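PDB 6X1L: WbbZ protein from Klebsiella pneumoniae subsp. pneumoniae NTUH-K2044, which is of unknown function but belongs to the polysaccharide pyruvyl transferase family and may therefore act in the modification of a surface polysaccharide. Local coordinates for residues A[36-41]-A[147-152]; A[91-96]-A[117-122]; A[239-244]-A[264-269]. All coordinates share one frame; numbering follows the deposited sequence.

Interaction 1 (A[36-41]-A[147-152])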
ATOM      1  N   GLY A  36       9.420  -2.125  -4.321  1.00 42.45           N
ATOM      2  CA  GLY A  36       8.489  -3.231  -4.210  1.00 45.93           C
ATOM      3  C   GLY A  36       8.053  -3.767  -5.557  1.00 43.35           C
ATOM      4  O   GLY A  36       7.744  -4.955  -5.684  1.00 44.18           O
ATOM      5  N   VAL A  37       8.007  -2.905  -6.573  1.00 40.49           N
ATOM      6  CA  VAL A  37       7.694  -3.359  -7.926  1.00 45.66           C
ATOM      7  C   VAL A  37       8.805  -4.256  -8.460  1.00 41.78           C
ATOM      8  O   VAL A  37       8.540  -5.277  -9.108  1.00 42.27           O
ATOM      9  CB  VAL A  37       7.451  -2.153  -8.850  1.00 43.92           C
ATOM     10  CG1 VAL A  37       7.123  -2.622 -10.252  1.00 41.81           C
ATOM     11  CG2 VAL A  37       6.330  -1.271  -8.290  1.00 44.23           C
ATOM     12  N   ILE A  38      10.065  -3.891  -8.206  1.00 44.63           N
ATOM     13  CA  ILE A  38      11.181  -4.733  -8.641  1.00 43.77           C
ATOM     14  C   ILE A  38      11.090  -6.103  -7.987  1.00 41.94           C
ATOM     15  O   ILE A  38      11.298  -7.134  -8.637  1.00 47.86           O
ATOM     16  CB  ILE A  38      12.528  -4.053  -8.328  1.00 38.65           C
ATOM     17  CG1 ILE A  38      12.608  -2.691  -9.012  1.00 47.74           C
ATOM     18  CG2 ILE A  38      13.698  -4.939  -8.780  1.00 42.72           C
ATOM     19  CD1 ILE A  38      13.920  -1.977  -8.795  1.00 50.34           C
ATOM     20  N   ALA A  39      10.739  -6.137  -6.699  1.00 44.87           N
ATOM     21  CA  ALA A  39      10.656  -7.411  -5.997  1.00 42.19           C
ATOM     22  C   ALA A  39       9.502  -8.253  -6.523  1.00 48.46           C
ATOM     23  O   ALA A  39       9.664  -9.454  -6.768  1.00 45.66           O
ATOM     24  CB  ALA A  39      10.529  -7.178  -4.495  1.00 40.45           C
ATOM     25  N   SER A  40       8.324  -7.639  -6.697  1.00 53.48           N
ATOM     26  CA  SER A  40       7.188  -8.351  -7.276  1.00 47.69           C
ATOM     27  C   SER A  40       7.581  -9.022  -8.588  1.00 41.47           C
ATOM     28  O   SER A  40       7.345 -10.218  -8.785  1.00 51.91           O
ATOM     29  CB  SER A  40       6.019  -7.388  -7.506  1.00 44.80           C
ATOM     30  OG  SER A  40       5.693  -6.681  -6.322  1.00 45.12           O
ATOM     31  N   ALA A  41       8.182  -8.252  -9.496  1.00 43.36           N
ATOM     32  CA  ALA A  41       8.606  -8.796 -10.784  1.00 48.25           C
ATOM     33  C   ALA A  41       9.681  -9.864 -10.628  1.00 46.95           C
ATOM     34  O   ALA A  41       9.728 -10.816 -11.415  1.00 45.17           O
ATOM     35  CB  ALA A  41       9.112  -7.670 -11.682  1.00 44.18           C
ATOM     36  N   THR A 147      20.566  -5.757 -19.380  1.00 59.07           N
ATOM     37  CA  THR A 147      19.214  -6.217 -19.665  1.00 57.25           C
ATOM     38  C   THR A 147      18.248  -5.265 -18.974  1.00 54.71           C
ATOM     39  O   THR A 147      18.652  -4.402 -18.193  1.00 56.16           O
ATOM     40  CB  THR A 147      19.010  -7.671 -19.217  1.00 62.19           C
ATOM     41  OG1 THR A 147      17.714  -8.130 -19.619  1.00 70.40           O
ATOM     42  CG2 THR A 147      19.163  -7.804 -17.711  1.00 57.57           C
ATOM     43  N   ASP A 148      16.964  -5.422 -19.283  1.00 59.13           N
ATOM     44  CA  ASP A 148      15.953  -4.517 -18.752  1.00 50.79           C
ATOM     45  C   ASP A 148      15.829  -4.643 -17.238  1.00 49.21           C
ATOM     46  O   ASP A 148      16.058  -5.707 -16.657  1.00 55.10           O
ATOM     47  CB  ASP A 148      14.596  -4.795 -19.400  1.00 54.15           C
ATOM     48  CG  ASP A 148      14.524  -4.311 -20.833  1.00 63.64           C
ATOM     49  OD1 ASP A 148      15.004  -3.191 -21.110  1.00 63.96           O
ATOM     50  OD2 ASP A 148      13.990  -5.053 -21.684  1.00 75.62           O
ATOM     51  N   ASP A 149      15.465  -3.529 -16.601  1.00 57.03           N
ATOM     52  CA  ASP A 149      15.020  -3.556 -15.212  1.00 56.39           C
ATOM     53  C   ASP A 149      14.014  -4.683 -15.011  1.00 45.64           C
ATOM     54  O   ASP A 149      13.244  -5.022 -15.915  1.00 49.32           O
ATOM     55  CB  ASP A 149      14.396  -2.208 -14.835  1.00 55.05           C
ATOM     56  CG  ASP A 149      13.902  -2.164 -13.391  1.00 59.30           C
ATOM     57  OD1 ASP A 149      14.706  -1.852 -12.484  1.00 53.90           O
ATOM     58  OD2 ASP A 149      12.703  -2.438 -13.162  1.00 59.78           O
HETATM   59  N   MSE A 150      14.043  -5.286 -13.826  1.00 46.21           N
HETATM   60  CA  MSE A 150      13.188  -6.437 -13.533  1.00 54.76           C
HETATM   61  C   MSE A 150      11.701  -6.148 -13.761  1.00 56.64           C
HETATM   62  O   MSE A 150      10.954  -7.036 -14.180  1.00 49.68           O
HETATM   63  CB  MSE A 150      13.391  -6.914 -12.091  1.00 53.39           C
HETATM   64  CG  MSE A 150      14.751  -7.523 -11.799  1.00 57.15           C
HETATM   65 SE   MSE A 150      15.191  -9.038 -12.952  0.69 61.60          SE
HETATM   66  CE  MSE A 150      13.796 -10.285 -12.409  1.00 61.52           C
ATOM     67  N   ALA A 151      11.277  -4.904 -13.507  1.00 49.45           N
ATOM     68  CA  ALA A 151       9.853  -4.580 -13.587  1.00 52.50           C
ATOM     69  C   ALA A 151       9.268  -4.855 -14.966  1.00 55.91           C
ATOM     70  O   ALA A 151       8.057  -5.062 -15.081  1.00 48.93           O
ATOM     71  CB  ALA A 151       9.610  -3.120 -13.203  1.00 48.60           C
ATOM     72  N   PHE A 152      10.090  -4.887 -16.015  1.00 48.16           N
ATOM     73  CA  PHE A 152       9.538  -5.273 -17.306  1.00 49.64           C
ATOM     74  C   PHE A 152       9.143  -6.745 -17.342  1.00 50.18           C
ATOM     75  O   PHE A 152       8.384  -7.144 -18.232  1.00 61.07           O
ATOM     76  CB  PHE A 152      10.529  -4.919 -18.419  1.00 54.89           C
ATOM     77  CG  PHE A 152      10.760  -3.437 -18.551  1.00 52.80           C
ATOM     78  CD1 PHE A 152       9.894  -2.649 -19.299  1.00 51.80           C
ATOM     79  CD2 PHE A 152      11.811  -2.824 -17.891  1.00 48.93           C
ATOM     80  CE1 PHE A 152      10.084  -1.282 -19.404  1.00 52.21           C
ATOM     81  CE2 PHE A 152      12.013  -1.456 -17.993  1.00 49.25           C
ATOM     82  CZ  PHE A 152      11.145  -0.684 -18.750  1.00 50.91           C
TER
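The side chains of Asp149 and Ile38 cross at about a right angle, with Ile38 CD1 3.8 Å from Asp149 OD1 of the carboxylate. The amide N of Ala151 meets the other oxygen, Asp149 OD2, at 2.9 Å from above the carboxylate plane, which closes an Asx turn where a loop passes into the short 3-10 segment 150-152. The one aromatic ring here, that of Phe152, whose CB points away from the helix, has Asp149 O at its edge, in plane. In fold terms, the turn lies just after the edge strand 144-146 of the first parallel sheet, on the path to the second, and packs on helix 33-48 in a wholly buried setting. Here one side chain serves two purposes: while Asp149 OD2 shapes the backbone and also bonds His229, Asp149 OD1 forms a salt bridge with Arg125, so both oxygens have polar partners.

Apolar side chains make up most of the rest. Ile38 CG2, anti to the backbone N, reaches CB of selenomethionine Met150 at 3.9 Å. Val37 CG1, likewise anti to its own N (chi1 -180°), meets Ala151 CB at the same separation, while helix 228-236 packs against both Val37 and Ala151. Set apart from these, one turn of helix after Val37, a methyl rests on a carbonyl oxygen: Ala41 CB lies only 3.2 Å from Met150 O.

Interaction 2 (A[91-96]-A[117-122])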
ATOM      1  N   ASN A  91      29.736  -6.400   3.707  1.00 89.34           N
ATOM      2  CA  ASN A  91      29.754  -7.167   4.945  1.00 90.68           C
ATOM      3  C   ASN A  91      29.380  -8.630   4.748  1.00 82.46           C
ATOM      4  O   ASN A  91      29.620  -9.438   5.649  1.00 82.71           O
ATOM      5  CB  ASN A  91      28.809  -6.533   5.972  1.00 94.17           C
ATOM      6  CG  ASN A  91      29.248  -5.141   6.389  1.00100.39           C
ATOM      7  OD1 ASN A  91      30.434  -4.813   6.353  1.00105.85           O
ATOM      8  ND2 ASN A  91      28.289  -4.314   6.790  1.00102.25           N
ATOM      9  N   ASN A  92      28.805  -8.990   3.601  1.00 77.85           N
ATOM     10  CA  ASN A  92      28.328 -10.346   3.370  1.00 80.16           C
ATOM     11  C   ASN A  92      28.980 -11.026   2.173  1.00 77.01           C
ATOM     12  O   ASN A  92      28.690 -12.201   1.920  1.00 71.44           O
ATOM     13  CB  ASN A  92      26.803 -10.342   3.186  1.00 72.93           C
ATOM     14  CG  ASN A  92      26.070  -9.798   4.400  1.00 79.55           C
ATOM     15  OD1 ASN A  92      26.314 -10.221   5.530  1.00 85.35           O
ATOM     16  ND2 ASN A  92      25.171  -8.847   4.172  1.00 78.74           N
ATOM     17  N   ILE A  93      29.855 -10.328   1.443  1.00 75.48           N
ATOM     18  CA  ILE A  93      30.460 -10.885   0.233  1.00 77.31           C
ATOM     19  C   ILE A  93      31.284 -12.131   0.545  1.00 78.66           C
ATOM     20  O   ILE A  93      31.385 -13.041  -0.285  1.00 84.43           O
ATOM     21  CB  ILE A  93      31.310  -9.803  -0.471  1.00 78.49           C
ATOM     22  CG1 ILE A  93      31.939 -10.340  -1.760  1.00 85.51           C
ATOM     23  CG2 ILE A  93      32.377  -9.258   0.468  1.00 86.62           C
ATOM     24  CD1 ILE A  93      31.137 -10.034  -3.002  1.00 84.11           C
ATOM     25  N   GLY A  94      31.871 -12.202   1.743  1.00 79.16           N
ATOM     26  CA  GLY A  94      32.710 -13.336   2.093  1.00 78.13           C
ATOM     27  C   GLY A  94      31.945 -14.611   2.386  1.00 84.49           C
ATOM     28  O   GLY A  94      32.540 -15.693   2.369  1.00 82.41           O
ATOM     29  N   LYS A  95      30.639 -14.508   2.646  1.00 78.70           N
ATOM     30  CA  LYS A  95      29.844 -15.676   3.008  1.00 80.61           C
ATOM     31  C   LYS A  95      29.495 -16.561   1.818  1.00 78.81           C
ATOM     32  O   LYS A  95      29.183 -17.739   2.016  1.00 81.13           O
ATOM     33  CB  LYS A  95      28.538 -15.246   3.685  1.00 86.02           C
ATOM     34  CG  LYS A  95      28.687 -14.442   4.964  1.00 88.01           C
ATOM     35  CD  LYS A  95      27.311 -14.058   5.499  1.00 82.20           C
ATOM     36  CE  LYS A  95      27.401 -13.180   6.736  1.00 87.66           C
ATOM     37  NZ  LYS A  95      26.048 -12.813   7.242  1.00 90.91           N
ATOM     38  N   PHE A  96      29.524 -16.028   0.601  1.00 75.11           N
ATOM     39  CA  PHE A  96      28.977 -16.722  -0.555  1.00 73.32           C
ATOM     40  C   PHE A  96      30.055 -17.001  -1.596  1.00 79.07           C
ATOM     41  O   PHE A  96      31.128 -16.391  -1.599  1.00 75.62           O
ATOM     42  CB  PHE A  96      27.836 -15.913  -1.187  1.00 70.39           C
ATOM     43  CG  PHE A  96      26.712 -15.609  -0.233  1.00 69.78           C
ATOM     44  CD1 PHE A  96      26.700 -14.430   0.495  1.00 69.44           C
ATOM     45  CD2 PHE A  96      25.674 -16.510  -0.056  1.00 70.75           C
ATOM     46  CE1 PHE A  96      25.667 -14.151   1.378  1.00 70.81           C
ATOM     47  CE2 PHE A  96      24.640 -16.236   0.826  1.00 73.96           C
ATOM     48  CZ  PHE A  96      24.640 -15.055   1.543  1.00 71.00           C
ATOM     49  N   ILE A 117      36.119  -8.279  -8.170  1.00 62.89           N
ATOM     50  CA  ILE A 117      35.797  -8.654  -9.545  1.00 64.45           C
ATOM     51  C   ILE A 117      35.655 -10.166  -9.690  1.00 70.42           C
ATOM     52  O   ILE A 117      34.910 -10.645 -10.554  1.00 75.32           O
ATOM     53  CB  ILE A 117      36.862  -8.081 -10.505  1.00 65.74           C
ATOM     54  CG1 ILE A 117      36.445  -8.273 -11.967  1.00 62.75           C
ATOM     55  CG2 ILE A 117      38.228  -8.709 -10.244  1.00 65.09           C
ATOM     56  CD1 ILE A 117      37.299  -7.500 -12.953  1.00 63.57           C
ATOM     57  N   ASP A 118      36.335 -10.945  -8.846  1.00 69.84           N
ATOM     58  CA  ASP A 118      36.284 -12.396  -8.962  1.00 71.67           C
ATOM     59  C   ASP A 118      35.033 -13.011  -8.346  1.00 70.88           C
ATOM     60  O   ASP A 118      34.787 -14.203  -8.549  1.00 73.59           O
ATOM     61  CB  ASP A 118      37.530 -13.022  -8.330  1.00 83.00           C
ATOM     62  CG  ASP A 118      38.728 -13.002  -9.265  1.00 96.82           C
ATOM     63  OD1 ASP A 118      39.444 -11.979  -9.304  1.00101.33           O
ATOM     64  OD2 ASP A 118      38.945 -14.010  -9.970  1.00105.93           O
ATOM     65  N   LYS A 119      34.234 -12.242  -7.612  1.00 70.58           N
ATOM     66  CA  LYS A 119      33.014 -12.772  -7.021  1.00 75.83           C
ATOM     67  C   LYS A 119      31.741 -12.142  -7.559  1.00 65.93           C
ATOM     68  O   LYS A 119      30.668 -12.731  -7.388  1.00 72.70           O
ATOM     69  CB  LYS A 119      33.045 -12.609  -5.493  1.00 79.10           C
ATOM     70  CG  LYS A 119      34.358 -13.053  -4.869  1.00 85.12           C
ATOM     71  CD  LYS A 119      34.239 -13.247  -3.369  1.00 85.44           C
ATOM     72  CE  LYS A 119      33.407 -14.471  -3.040  1.00 82.84           C
ATOM     73  NZ  LYS A 119      33.372 -14.721  -1.574  1.00 81.88           N
ATOM     74  N   PHE A 120      31.827 -10.992  -8.224  1.00 60.56           N
ATOM     75  CA  PHE A 120      30.657 -10.260  -8.688  1.00 65.16           C
ATOM     76  C   PHE A 120      30.215 -10.734 -10.066  1.00 67.10           C
ATOM     77  O   PHE A 120      31.035 -10.916 -10.970  1.00 62.58           O
ATOM     78  CB  PHE A 120      30.945  -8.759  -8.755  1.00 61.95           C
ATOM     79  CG  PHE A 120      30.685  -8.024  -7.478  1.00 64.89           C
ATOM     80  CD1 PHE A 120      29.733  -8.471  -6.580  1.00 74.20           C
ATOM     81  CD2 PHE A 120      31.387  -6.868  -7.183  1.00 64.12           C
ATOM     82  CE1 PHE A 120      29.493  -7.780  -5.408  1.00 79.78           C
ATOM     83  CE2 PHE A 120      31.152  -6.174  -6.015  1.00 67.73           C
ATOM     84  CZ  PHE A 120      30.207  -6.629  -5.126  1.00 73.78           C
ATOM     85  N   VAL A 121      28.908 -10.919 -10.219  1.00 53.25           N
ATOM     86  CA  VAL A 121      28.267 -11.030 -11.523  1.00 54.49           C
ATOM     87  C   VAL A 121      27.236  -9.912 -11.574  1.00 56.05           C
ATOM     88  O   VAL A 121      26.259  -9.927 -10.811  1.00 55.52           O
ATOM     89  CB  VAL A 121      27.628 -12.406 -11.746  1.00 57.01           C
ATOM     90  CG1 VAL A 121      26.968 -12.466 -13.115  1.00 57.96           C
ATOM     91  CG2 VAL A 121      28.681 -13.503 -11.611  1.00 66.13           C
ATOM     92  N   VAL A 122      27.464  -8.927 -12.440  1.00 54.27           N
ATOM     93  CA  VAL A 122      26.736  -7.663 -12.400  1.00 54.84           C
ATOM     94  C   VAL A 122      25.792  -7.589 -13.590  1.00 55.69           C
ATOM     95  O   VAL A 122      26.228  -7.665 -14.744  1.00 50.85           O
ATOM     96  CB  VAL A 122      27.685  -6.456 -12.394  1.00 55.70           C
ATOM     97  CG1 VAL A 122      26.890  -5.174 -12.176  1.00 54.57           C
ATOM     98  CG2 VAL A 122      28.755  -6.622 -11.328  1.00 49.31           C
TER
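This is a mixed contact, a lysine ammonium bound by two backbone carbonyls beside a small apolar patch, and it sits at the N-terminal ends of two adjacent inner strands of the six-stranded parallel sheet. Segment 91-96 is the connection from helix 84-92 into strand 98-104, and segment 117-122 is the entry into the neighbouring strand 120-124. Both therefore lie at the starts of adjacent strands, in the alternating helix-and-strand layout of a Rossmann-like domain, as expected for the GT-B clan.

Lys119 spans the gap. Its chain runs extended to CD and then turns at chi3 (71°), which brings NZ to Ile93 O at 2.9 Å and to Phe96 O at 2.8 Å. The two acceptors are used differently: the nitrogen approaches Phe96 O almost straight along the carbonyl bond (C=O...N 173°), but meets Ile93 O at a bend of 141°, tilted from the carbonyl plane. The aliphatic part of the lysine is used as well, since Lys119 CD rests 4.0 Å from Ile93 CG1 as the two chains pass at a slant.

Beyond that, Ile93 CD1 reaches CE1 of the Phe120 ring at 3.7 Å. Val99 of strand 98-104 touches both Ile93 and Phe120, while Phe113 meets the Phe120 ring.

Two carbonyls three residues apart thus converge on one ammonium group. A positive charge there would probably be favoured by the two carbonyl dipoles, and the paired bonds tie the segment from Ile93 to Phe96 to the root of the next strand.

Interaction 3 (A[239-244]-A[264-269])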
ATOM      1  N   LYS A 239      -0.226   3.812 -20.904  1.00 58.19           N
ATOM      2  CA  LYS A 239      -0.668   5.174 -20.661  1.00 57.74           C
ATOM      3  C   LYS A 239       0.189   6.166 -21.436  1.00 64.26           C
ATOM      4  O   LYS A 239       1.282   5.851 -21.914  1.00 65.59           O
ATOM      5  CB  LYS A 239      -0.601   5.509 -19.171  1.00 55.65           C
ATOM      6  CG  LYS A 239      -1.352   4.546 -18.274  1.00 51.38           C
ATOM      7  CD  LYS A 239      -2.843   4.597 -18.543  1.00 53.81           C
ATOM      8  CE  LYS A 239      -3.611   3.775 -17.518  1.00 50.16           C
ATOM      9  NZ  LYS A 239      -5.059   3.743 -17.845  1.00 50.60           N
ATOM     10  N   GLU A 240      -0.330   7.385 -21.555  1.00 65.37           N
ATOM     11  CA  GLU A 240       0.455   8.521 -22.020  1.00 70.74           C
ATOM     12  C   GLU A 240       1.289   9.022 -20.846  1.00 69.44           C
ATOM     13  O   GLU A 240       0.739   9.456 -19.828  1.00 57.71           O
ATOM     14  CB  GLU A 240      -0.466   9.606 -22.566  1.00 73.39           C
ATOM     15  CG  GLU A 240       0.244  10.842 -23.060  1.00 80.75           C
ATOM     16  CD  GLU A 240      -0.714  11.840 -23.669  1.00 88.52           C
ATOM     17  OE1 GLU A 240      -1.836  11.433 -24.039  1.00 92.06           O
ATOM     18  OE2 GLU A 240      -0.348  13.029 -23.771  1.00 92.74           O
ATOM     19  N   VAL A 241       2.614   8.951 -20.973  1.00 61.78           N
ATOM     20  CA  VAL A 241       3.524   9.154 -19.851  1.00 55.00           C
ATOM     21  C   VAL A 241       4.492  10.282 -20.181  1.00 63.59           C
ATOM     22  O   VAL A 241       5.139  10.265 -21.235  1.00 62.28           O
ATOM     23  CB  VAL A 241       4.294   7.868 -19.513  1.00 55.70           C
ATOM     24  CG1 VAL A 241       5.190   8.084 -18.300  1.00 55.34           C
ATOM     25  CG2 VAL A 241       3.326   6.723 -19.283  1.00 51.32           C
ATOM     26  N   ASN A 242       4.596  11.247 -19.271  1.00 66.18           N
ATOM     27  CA  ASN A 242       5.550  12.350 -19.369  1.00 67.93           C
ATOM     28  C   ASN A 242       6.573  12.162 -18.253  1.00 64.37           C
ATOM     29  O   ASN A 242       6.290  12.443 -17.083  1.00 59.31           O
ATOM     30  CB  ASN A 242       4.837  13.695 -19.270  1.00 70.48           C
ATOM     31  CG  ASN A 242       3.866  13.919 -20.411  1.00 73.31           C
ATOM     32  OD1 ASN A 242       4.225  13.773 -21.580  1.00 73.61           O
ATOM     33  ND2 ASN A 242       2.626  14.255 -20.079  1.00 68.80           N
ATOM     34  N   PHE A 243       7.756  11.681 -18.622  1.00 61.00           N
ATOM     35  CA  PHE A 243       8.790  11.270 -17.681  1.00 56.03           C
ATOM     36  C   PHE A 243       9.832  12.376 -17.548  1.00 60.73           C
ATOM     37  O   PHE A 243      10.346  12.874 -18.556  1.00 63.29           O
ATOM     38  CB  PHE A 243       9.436   9.971 -18.165  1.00 57.68           C
ATOM     39  CG  PHE A 243      10.242   9.252 -17.124  1.00 57.99           C
ATOM     40  CD1 PHE A 243      10.102   9.550 -15.780  1.00 52.53           C
ATOM     41  CD2 PHE A 243      11.149   8.269 -17.499  1.00 60.11           C
ATOM     42  CE1 PHE A 243      10.848   8.879 -14.830  1.00 51.35           C
ATOM     43  CE2 PHE A 243      11.897   7.600 -16.558  1.00 56.48           C
ATOM     44  CZ  PHE A 243      11.745   7.901 -15.221  1.00 54.16           C
ATOM     45  N   TYR A 244      10.152  12.750 -16.300  1.00 59.77           N
ATOM     46  CA  TYR A 244      11.070  13.851 -16.036  1.00 61.51           C
ATOM     47  C   TYR A 244      12.376  13.352 -15.414  1.00 58.31           C
ATOM     48  O   TYR A 244      12.396  12.316 -14.739  1.00 52.38           O
ATOM     49  CB  TYR A 244      10.422  14.882 -15.102  1.00 56.29           C
ATOM     50  CG  TYR A 244       9.322  15.687 -15.760  1.00 64.37           C
ATOM     51  CD1 TYR A 244       8.062  15.140 -15.970  1.00 58.75           C
ATOM     52  CD2 TYR A 244       9.544  16.995 -16.170  1.00 68.01           C
ATOM     53  CE1 TYR A 244       7.058  15.872 -16.572  1.00 68.14           C
ATOM     54  CE2 TYR A 244       8.544  17.734 -16.770  1.00 75.56           C
ATOM     55  CZ  TYR A 244       7.304  17.168 -16.968  1.00 71.89           C
ATOM     56  OH  TYR A 244       6.310  17.902 -17.567  1.00 76.37           O
ATOM     57  N   PRO A 264       5.944   3.874 -27.334  1.00 64.66           N
ATOM     58  CA  PRO A 264       5.934   5.167 -28.037  1.00 63.44           C
ATOM     59  C   PRO A 264       5.097   6.238 -27.362  1.00 71.30           C
ATOM     60  O   PRO A 264       5.265   7.421 -27.688  1.00 73.76           O
ATOM     61  CB  PRO A 264       5.374   4.809 -29.422  1.00 63.76           C
ATOM     62  CG  PRO A 264       4.563   3.578 -29.195  1.00 70.75           C
ATOM     63  CD  PRO A 264       5.238   2.821 -28.082  1.00 72.03           C
ATOM     64  N   LYS A 265       4.208   5.874 -26.439  1.00 66.63           N
ATOM     65  CA  LYS A 265       3.390   6.843 -25.722  1.00 71.44           C
ATOM     66  C   LYS A 265       4.077   7.402 -24.483  1.00 74.03           C
ATOM     67  O   LYS A 265       3.483   8.228 -23.782  1.00 70.47           O
ATOM     68  CB  LYS A 265       2.053   6.209 -25.329  1.00 71.23           C
ATOM     69  CG  LYS A 265       1.214   5.782 -26.519  1.00 75.84           C
ATOM     70  CD  LYS A 265      -0.099   5.179 -26.069  1.00 79.57           C
ATOM     71  CE  LYS A 265      -0.968   4.822 -27.256  1.00 83.34           C
ATOM     72  NZ  LYS A 265      -2.268   4.244 -26.822  1.00 89.99           N
ATOM     73  N   THR A 266       5.299   6.965 -24.192  1.00 62.85           N
ATOM     74  CA  THR A 266       6.100   7.497 -23.097  1.00 58.22           C
ATOM     75  C   THR A 266       7.208   8.357 -23.687  1.00 69.79           C
ATOM     76  O   THR A 266       8.015   7.869 -24.487  1.00 70.42           O
ATOM     77  CB  THR A 266       6.705   6.372 -22.254  1.00 59.75           C
ATOM     78  OG1 THR A 266       5.666   5.553 -21.711  1.00 64.65           O
ATOM     79  CG2 THR A 266       7.536   6.947 -21.116  1.00 64.16           C
ATOM     80  N   CYS A 267       7.251   9.629 -23.300  1.00 69.42           N
ATOM     81  CA  CYS A 267       8.303  10.524 -23.756  1.00 72.92           C
ATOM     82  C   CYS A 267       9.014  11.145 -22.561  1.00 74.04           C
ATOM     83  O   CYS A 267       8.446  11.271 -21.471  1.00 74.16           O
ATOM     84  CB  CYS A 267       7.755  11.624 -24.674  1.00 82.91           C
ATOM     85  SG  CYS A 267       6.826  12.919 -23.842  1.00 89.43           S
ATOM     86  N   PHE A 268      10.268  11.527 -22.785  1.00 68.63           N
ATOM     87  CA  PHE A 268      11.152  12.052 -21.752  1.00 68.81           C
ATOM     88  C   PHE A 268      11.314  13.550 -21.965  1.00 68.82           C
ATOM     89  O   PHE A 268      11.738  13.983 -23.044  1.00 66.97           O
ATOM     90  CB  PHE A 268      12.508  11.345 -21.802  1.00 70.73           C
ATOM     91  CG  PHE A 268      13.381  11.599 -20.606  1.00 63.42           C
ATOM     92  CD1 PHE A 268      13.173  10.911 -19.421  1.00 62.29           C
ATOM     93  CD2 PHE A 268      14.424  12.507 -20.675  1.00 68.69           C
ATOM     94  CE1 PHE A 268      13.982  11.136 -18.322  1.00 59.57           C
ATOM     95  CE2 PHE A 268      15.238  12.736 -19.581  1.00 64.88           C
ATOM     96  CZ  PHE A 268      15.015  12.049 -18.402  1.00 60.07           C
ATOM     97  N   ILE A 269      10.988  14.333 -20.941  1.00 63.91           N
ATOM     98  CA  ILE A 269      11.017  15.790 -21.016  1.00 75.01           C
ATOM     99  C   ILE A 269      12.341  16.261 -20.430  1.00 73.16           C
ATOM    100  O   ILE A 269      12.549  16.206 -19.214  1.00 72.11           O
ATOM    101  CB  ILE A 269       9.823  16.425 -20.285  1.00 76.33           C
ATOM    102  CG1 ILE A 269       8.529  16.220 -21.079  1.00 72.86           C
ATOM    103  CG2 ILE A 269      10.063  17.910 -20.058  1.00 81.28           C
ATOM    104  CD1 ILE A 269       7.884  14.868 -20.879  1.00 63.94           C
TER
HETATM  105  O   HOH W   1       3.298   4.294 -22.611  1.00 53.62           O
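Strands 240-243 and 266-268 are the two strands of a beta-alpha-beta unit with helix 250-259 as its crossover, and they form one side of the four-stranded parallel sheet, consistent with the second Rossmann-like domain of a GT-B fold. Parallel pairing is seen here in its textbook form. Val241 N bonds Lys265 O and Val241 O receives Cys267 N, both at 3.0 Å; Phe243 repeats the pattern with Cys267 O and Ile269 N. Asn242 instead turns its backbone toward Val223 and Thr225 of strand 220-225.

On the face that carries Val241 and Thr266, these two side chains lie side by side, and farther along Phe268 and Phe243 form an offset edge-to-face pair, the edge of Phe268 toward the face of Phe243, centroids 5.7 Å apart and planes at 88°. Helix 228-236 packs against Val241 and Phe243. On the Asn242 face, Ile269 CD1 touches Asn242 CB at 3.6 Å, and Ile269 CB sits over the Tyr244 ring in a CH-pi contact, with Ile269 CG2 3.6 Å from Tyr244 CE2.

A water at the strand entrance donates to Lys239 O at 2.6 Å and also bonds Thr266 OG1, which has a second partner in Ser235. Near-linear backbone bonds thus set the register, the edge-to-face pair reinforces the last bridge, and the CH-pi contact carries the hold one residue further, where Ile269 O is buried with no partner in the model.

Followed from the N terminus, the chain first lays down helix 33-48, whose residues 36-41 wait more than a hundred residues for their partner. Within that span, interaction 2 closes a much shorter loop, from the end of helix 84-92 across strand 98-104 to the start of strand 120-124, so it is enclosed by interaction 1. The latter closes at 147-152, as the chain leaves the first sheet. Interaction 3 follows in series, joining the last two strands of the second sheet around helix 250-259. Interactions 2 and 3 lie on opposite sides of the chain's centre, about 37 Å apart between centres, with the buried interaction 1 near the middle.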